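Local coordinates for ABC-type transport system, sugar-family extracellular solute-binding protein (Peptoclostridium difficile 630, PDB 6HNI), which binds tyrosine as an extracellular solute-binding lipoprotein, probably delivering it to an ABC-type importer, and has adhesive properties, at residues Gly249-Gln254 against Ile291-Asp296; Lys46-Asn51 against Met268-Leu273. The protein carries 1 engineered substitution. All blocks are in the same frame, centred on the assembly; numbering follows the deposited sequence. Where two conformers were deposited one is given.

How the contacts relate
Contact 1 lies in one lobe of the type I periplasmic-binding-protein fold, contact 2 in the other, which carries the five-stranded parallel sheet; their centres are 32 Å apart and their nearest atoms about 15 Å. Along the chain they interleave: strand 252-255 leads into helix 258-273, which is followed by strand 290-294, so one run of chain leaves the first lobe, supplies a helix to the second and returns. Contact 1 is largely buried and is held by antiparallel backbone hydrogen bonds. Contact 2 is smaller and partly exposed, a helix pair joined by apolar side chains with no hydrogen bond between them.

Contact 1 (Gly249-Gln254 against Ile291-Asp296); sequences GALACQ and IIVNED
The carbonyl O of L251 is gripped twice by the facing strand: N294 N donates to it over 2.9 Å with an N-H...O angle of 166°, and V293 CA lies 3.3 Å from the same L251 O in a CA-H...O contact. This is the start of an antiparallel strand pair in a three-stranded mixed sheet, where 290-294 is the middle strand and 311-314 flanks it on its other edge. C253 and I292 form the hydrogen-bonded pair, with C253 N to I292 O at 2.9 Å and I292 N to C253 O at 3.1 Å. A252 with V293 and Q254 with I291 are non-hydrogen-bonded pairs, all four on one face. There A252 CB rests 3.8 Å from V293 CG2, and F151 of helix 148-151 touches both residues. C253 and I292 occupy the other face, where helix 243-247 packs on them through S243; the C253 thiol sits between its backbone N and carbonyl carbon (chi1 74°), which brings SG 4.1 Å from I292 CB. G249, at positive phi, closes that helix with a Schellman motif. N294 ND2 reaches back to V246 O of that helix and also to T316 OG1. N294 is the N-cap of helix 295-300, its OD1 accepting from I297 N and weakly from D296 N. N294 CB packs 3.3 Å from A250 O.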
loop_
_atom_site.group_PDB
_atom_site.type_symbol
_atom_site.label_atom_id
_atom_site.label_comp_id
_atom_site.label_asym_id
_atom_site.label_seq_id
_atom_site.Cartn_x
_atom_site.Cartn_y
_atom_site.Cartn_z
ATOM N N GLY A 249 -10.710 10.811 -0.348
ATOM C CA GLY A 249 -11.531 11.405 0.656
ATOM C C GLY A 249 -11.149 11.235 2.117
ATOM O O GLY A 249 -11.883 11.689 2.968
ATOM N N ALA A 250 -10.028 10.623 2.447
ATOM C CA ALA A 250 -9.459 10.766 3.787
ATOM C C ALA A 250 -8.996 12.224 3.990
ATOM O O ALA A 250 -8.746 12.955 3.039
ATOM C CB ALA A 250 -8.291 9.796 4.002
ATOM N N LEU A 251 -8.776 12.618 5.245
ATOM C CA LEU A 251 -8.343 13.972 5.515
ATOM C C LEU A 251 -6.867 14.222 5.219
ATOM O O LEU A 251 -6.532 15.228 4.580
ATOM C CB LEU A 251 -8.606 14.373 6.966
ATOM C CG LEU A 251 -8.109 15.721 7.438
ATOM C CD1 LEU A 251 -8.753 16.824 6.634
ATOM C CD2 LEU A 251 -8.363 15.908 8.935
ATOM N N ALA A 252 -6.004 13.350 5.726
ATOM C CA ALA A 252 -4.562 13.639 5.680
ATOM C C ALA A 252 -3.712 12.414 5.818
ATOM O O ALA A 252 -4.159 11.373 6.318
ATOM C CB ALA A 252 -4.181 14.621 6.758
ATOM N N CYS A 253 -2.454 12.541 5.364
ATOM C CA CYS A 253 -1.437 11.514 5.526
ATOM C C CYS A 253 -0.054 12.146 5.609
ATOM O O CYS A 253 0.121 13.314 5.248
ATOM C CB CYS A 253 -1.487 10.548 4.351
ATOM S SG CYS A 253 -0.819 11.261 2.825
ATOM N N GLN A 254 0.910 11.355 6.082
ATOM C CA GLN A 254 2.311 11.713 6.013
ATOM C C GLN A 254 2.984 10.413 5.546
ATOM O O GLN A 254 3.377 9.551 6.349
ATOM C CB GLN A 254 2.862 12.177 7.366
ATOM C CG GLN A 254 4.314 12.603 7.291
ATOM C CD GLN A 254 4.811 13.225 8.569
ATOM O OE1 GLN A 254 4.255 12.983 9.697
ATOM N NE2 GLN A 254 5.795 14.022 8.437
ATOM N N ILE A 291 3.562 15.392 3.769
ATOM C CA ILE A 291 2.220 15.588 4.323
ATOM C C ILE A 291 1.301 16.114 3.220
ATOM O O ILE A 291 1.592 17.139 2.568
ATOM C CB ILE A 291 2.203 16.561 5.525
ATOM C CG1 ILE A 291 3.120 16.099 6.641
ATOM C CG2 ILE A 291 0.755 16.753 6.085
ATOM C CD1 ILE A 291 3.369 17.133 7.708
ATOM N N ILE A 292 0.204 15.380 2.984
ATOM C CA ILE A 292 -0.781 15.721 1.971
ATOM C C ILE A 292 -2.164 15.680 2.673
ATOM O O ILE A 292 -2.494 14.749 3.430
ATOM C CB ILE A 292 -0.715 14.759 0.748
ATOM C CG1 ILE A 292 0.644 14.934 0.020
ATOM C CG2 ILE A 292 -1.884 15.007 -0.195
ATOM C CD1 ILE A 292 0.878 13.964 -1.130
ATOM N N VAL A 293 -2.934 16.736 2.409
ATOM C CA VAL A 293 -4.225 16.964 3.024
ATOM C C VAL A 293 -5.249 17.210 1.909
ATOM O O VAL A 293 -4.970 17.876 0.929
ATOM C CB VAL A 293 -4.163 18.176 3.959
ATOM C CG1 VAL A 293 -5.560 18.596 4.430
ATOM C CG2 VAL A 293 -3.254 17.890 5.132
ATOM N N ASN A 294 -6.449 16.669 2.083
ATOM C CA ASN A 294 -7.524 16.861 1.164
ATOM C C ASN A 294 -8.210 18.111 1.635
ATOM O O ASN A 294 -8.912 18.112 2.667
ATOM C CB ASN A 294 -8.435 15.621 1.104
ATOM C CG ASN A 294 -9.583 15.773 0.107
ATOM O OD1 ASN A 294 -10.230 16.812 0.056
ATOM N ND2 ASN A 294 -9.829 14.733 -0.698
ATOM N N GLU A 295 -8.069 19.205 0.880
ATOM C CA GLU A 295 -8.641 20.496 1.293
ATOM C C GLU A 295 -10.169 20.510 1.293
ATOM O O GLU A 295 -10.771 21.323 1.972
ATOM C CB GLU A 295 -8.098 21.668 0.445
ATOM C CG GLU A 295 -8.501 21.706 -1.023
ATOM C CD GLU A 295 -8.069 23.011 -1.714
ATOM O OE1 GLU A 295 -8.935 23.836 -2.064
ATOM O OE2 GLU A 295 -6.857 23.229 -1.909
ATOM N N ASP A 296 -10.800 19.636 0.491
ATOM C CA ASP A 296 -12.271 19.572 0.428
ATOM C C ASP A 296 -12.797 18.957 1.720
ATOM O O ASP A 296 -13.776 19.422 2.303
ATOM C CB ASP A 296 -12.758 18.692 -0.737
ATOM C CG ASP A 296 -12.439 19.273 -2.098
ATOM O OD1 ASP A 296 -12.630 20.500 -2.224
ATOM O OD2 ASP A 296 -12.020 18.512 -3.024
#

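Contact 2 (Lys46-Asn51 against Met268-Leu273); sequences KALEKN and MAVKIL
Around L48 and V270, whose CA atoms lie 6.6 Å apart, the axes of helices 46-50 and 268-273 pass within 9.7 Å of each other at a crossing angle of -53°. That angle fits the steep class of ridges-into-grooves packing built on ridges of residues four apart, such as A269 and L273. In one of its two deposited conformers, the CD2 methyl of L48 does the touching: it comes 3.9 Å from V270 CG2, and it lies 4.1 Å from both A269 CB and L273 CD1. The side chains of L48 and V270 run past each other in opposite directions. L48 also touches I26 of strand 24-30, and L273 reaches K24, so both helices meet the first strand of the five-stranded sheet.

N51, exposed just beyond the end of its helix, meets V270. Its side chain crosses that of V270 at about a right angle, with N51 CB only 3.5 Å from V270 CG2. With CG anti to the carbonyl carbon (chi1 -76°), the amide folds back on its own helix, where ND2 donates almost straight to A47 O, 2.9 Å away at 173°. The acceptor lies in the amide plane of N51. A47 O also receives N51 N, the two donors arriving from opposite faces of the carbonyl plane.

A second link between the same two helices is the salt bridge from K46 to E259. Within the crossing itself no hydrogen bond passes between the segments: apolar carbons make the join, while one N-H of the N51 amide is given to A47 O at its own helix end, which helps to fix the rotation of the amide beside V270.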
loop_
_atom_site.group_PDB
_atom_site.type_symbol
_atom_site.label_atom_id
_atom_site.label_comp_id
_atom_site.label_asym_id
_atom_site.label_seq_id
_atom_site.Cartn_x
_atom_site.Cartn_y
_atom_site.Cartn_z
ATOM N N LYS A 46 8.405 3.303 -16.234
ATOM C CA LYS A 46 9.277 4.446 -16.575
ATOM C C LYS A 46 10.734 4.105 -16.289
ATOM O O LYS A 46 11.620 4.493 -17.110
ATOM C CB LYS A 46 8.885 5.727 -15.829
ATOM C CG LYS A 46 7.590 6.352 -16.266
ATOM C CD LYS A 46 7.224 7.562 -15.427
ATOM C CE LYS A 46 5.938 8.198 -15.930
ATOM N NZ LYS A 46 5.489 9.263 -15.009
ATOM N N ALA A 47 11.048 3.412 -15.193
ATOM C CA ALA A 47 12.434 3.058 -14.901
ATOM C C ALA A 47 12.946 2.130 -15.997
ATOM O O ALA A 47 14.089 2.271 -16.464
ATOM C CB ALA A 47 12.614 2.415 -13.508
ATOM N N LEU A 48 12.151 1.170 -16.437
ATOM C CA LEU A 48 12.642 0.223 -17.437
ATOM C C LEU A 48 12.903 0.979 -18.712
ATOM O O LEU A 48 13.982 0.780 -19.341
ATOM C CB LEU A 48 11.648 -0.906 -17.676
ATOM C CG LEU A 48 11.677 -2.073 -16.687
ATOM C CD1 LEU A 48 10.509 -2.952 -17.053
ATOM C CD2 LEU A 48 12.944 -2.912 -16.685
ATOM N N GLU A 49 12.008 1.870 -19.102
ATOM C CA GLU A 49 12.181 2.625 -20.327
ATOM C C GLU A 49 13.444 3.509 -20.285
ATOM O O GLU A 49 14.197 3.567 -21.268
ATOM C CB GLU A 49 10.971 3.520 -20.621
ATOM C CG GLU A 49 9.735 2.789 -21.136
ATOM C CD GLU A 49 8.945 3.593 -22.158
ATOM O OE1 GLU A 49 9.288 4.777 -22.378
ATOM O OE2 GLU A 49 7.981 3.026 -22.722
ATOM N N LYS A 50 13.680 4.204 -19.186
ATOM C CA LYS A 50 14.879 5.037 -19.022
ATOM C C LYS A 50 16.188 4.231 -19.145
ATOM O O LYS A 50 17.223 4.757 -19.599
ATOM C CB LYS A 50 14.836 5.801 -17.707
ATOM C CG LYS A 50 15.837 6.942 -17.719
ATOM C CD LYS A 50 15.980 7.551 -16.389
ATOM C CE LYS A 50 16.861 8.780 -16.470
ATOM N NZ LYS A 50 16.928 9.283 -15.079
ATOM N N ASN A 51 16.126 2.954 -18.802
ATOM C CA ASN A 51 17.234 2.040 -18.848
ATOM C C ASN A 51 17.312 1.212 -20.142
ATOM O O ASN A 51 18.102 0.283 -20.226
ATOM C CB ASN A 51 17.231 1.168 -17.613
ATOM C CG ASN A 51 17.726 1.909 -16.394
ATOM O OD1 ASN A 51 18.912 1.885 -16.103
ATOM N ND2 ASN A 51 16.805 2.512 -15.623
ATOM N N MET A 268 15.738 -2.251 -9.929
ATOM C CA MET A 268 16.136 -3.556 -9.496
ATOM C C MET A 268 15.819 -4.599 -10.552
ATOM O O MET A 268 16.603 -5.533 -10.783
ATOM C CB MET A 268 15.370 -3.900 -8.185
ATOM C CG MET A 268 15.748 -2.976 -7.063
ATOM S SD MET A 268 14.781 -3.077 -5.538
ATOM C CE MET A 268 15.533 -4.520 -4.860
ATOM N N ALA A 269 14.732 -4.411 -11.301
ATOM C CA ALA A 269 14.435 -5.262 -12.471
ATOM C C ALA A 269 15.526 -5.238 -13.504
ATOM O O ALA A 269 15.842 -6.277 -14.095
ATOM C CB ALA A 269 13.118 -4.900 -13.153
ATOM N N VAL A 270 16.011 -4.038 -13.783
ATOM C CA VAL A 270 17.098 -3.878 -14.786
ATOM C C VAL A 270 18.256 -4.785 -14.371
ATOM O O VAL A 270 18.838 -5.529 -15.221
ATOM C CB VAL A 270 17.510 -2.389 -14.838
ATOM C CG1 VAL A 270 18.808 -2.219 -15.611
ATOM C CG2 VAL A 270 16.438 -1.559 -15.539
ATOM N N LYS A 271 18.628 -4.742 -13.106
ATOM C CA LYS A 271 19.694 -5.587 -12.573
ATOM C C LYS A 271 19.470 -7.068 -12.766
ATOM O O LYS A 271 20.369 -7.832 -13.188
ATOM C CB LYS A 271 20.038 -5.272 -11.129
ATOM C CG LYS A 271 20.450 -3.842 -10.866
ATOM C CD LYS A 271 20.714 -3.630 -9.390
ATOM C CE LYS A 271 21.190 -2.241 -9.118
ATOM N NZ LYS A 271 21.304 -2.024 -7.661
ATOM N N ILE A 272 18.253 -7.531 -12.448
ATOM C CA ILE A 272 17.900 -8.927 -12.623
ATOM C C ILE A 272 17.928 -9.348 -14.104
ATOM O O ILE A 272 18.507 -10.387 -14.445
ATOM C CB ILE A 272 16.505 -9.228 -11.969
ATOM C CG1 ILE A 272 16.543 -8.894 -10.472
ATOM C CG2 ILE A 272 16.113 -10.661 -12.241
ATOM C CD1 ILE A 272 17.667 -9.478 -9.651
ATOM N N LEU A 273 17.373 -8.511 -14.981
ATOM C CA LEU A 273 17.390 -8.785 -16.414
ATOM C C LEU A 273 18.822 -8.863 -16.973
ATOM O O LEU A 273 19.079 -9.648 -17.876
ATOM C CB LEU A 273 16.544 -7.759 -17.171
ATOM C CG LEU A 273 15.032 -7.788 -16.858
ATOM C CD1 LEU A 273 14.347 -6.630 -17.539
ATOM C CD2 LEU A 273 14.406 -9.123 -17.259
#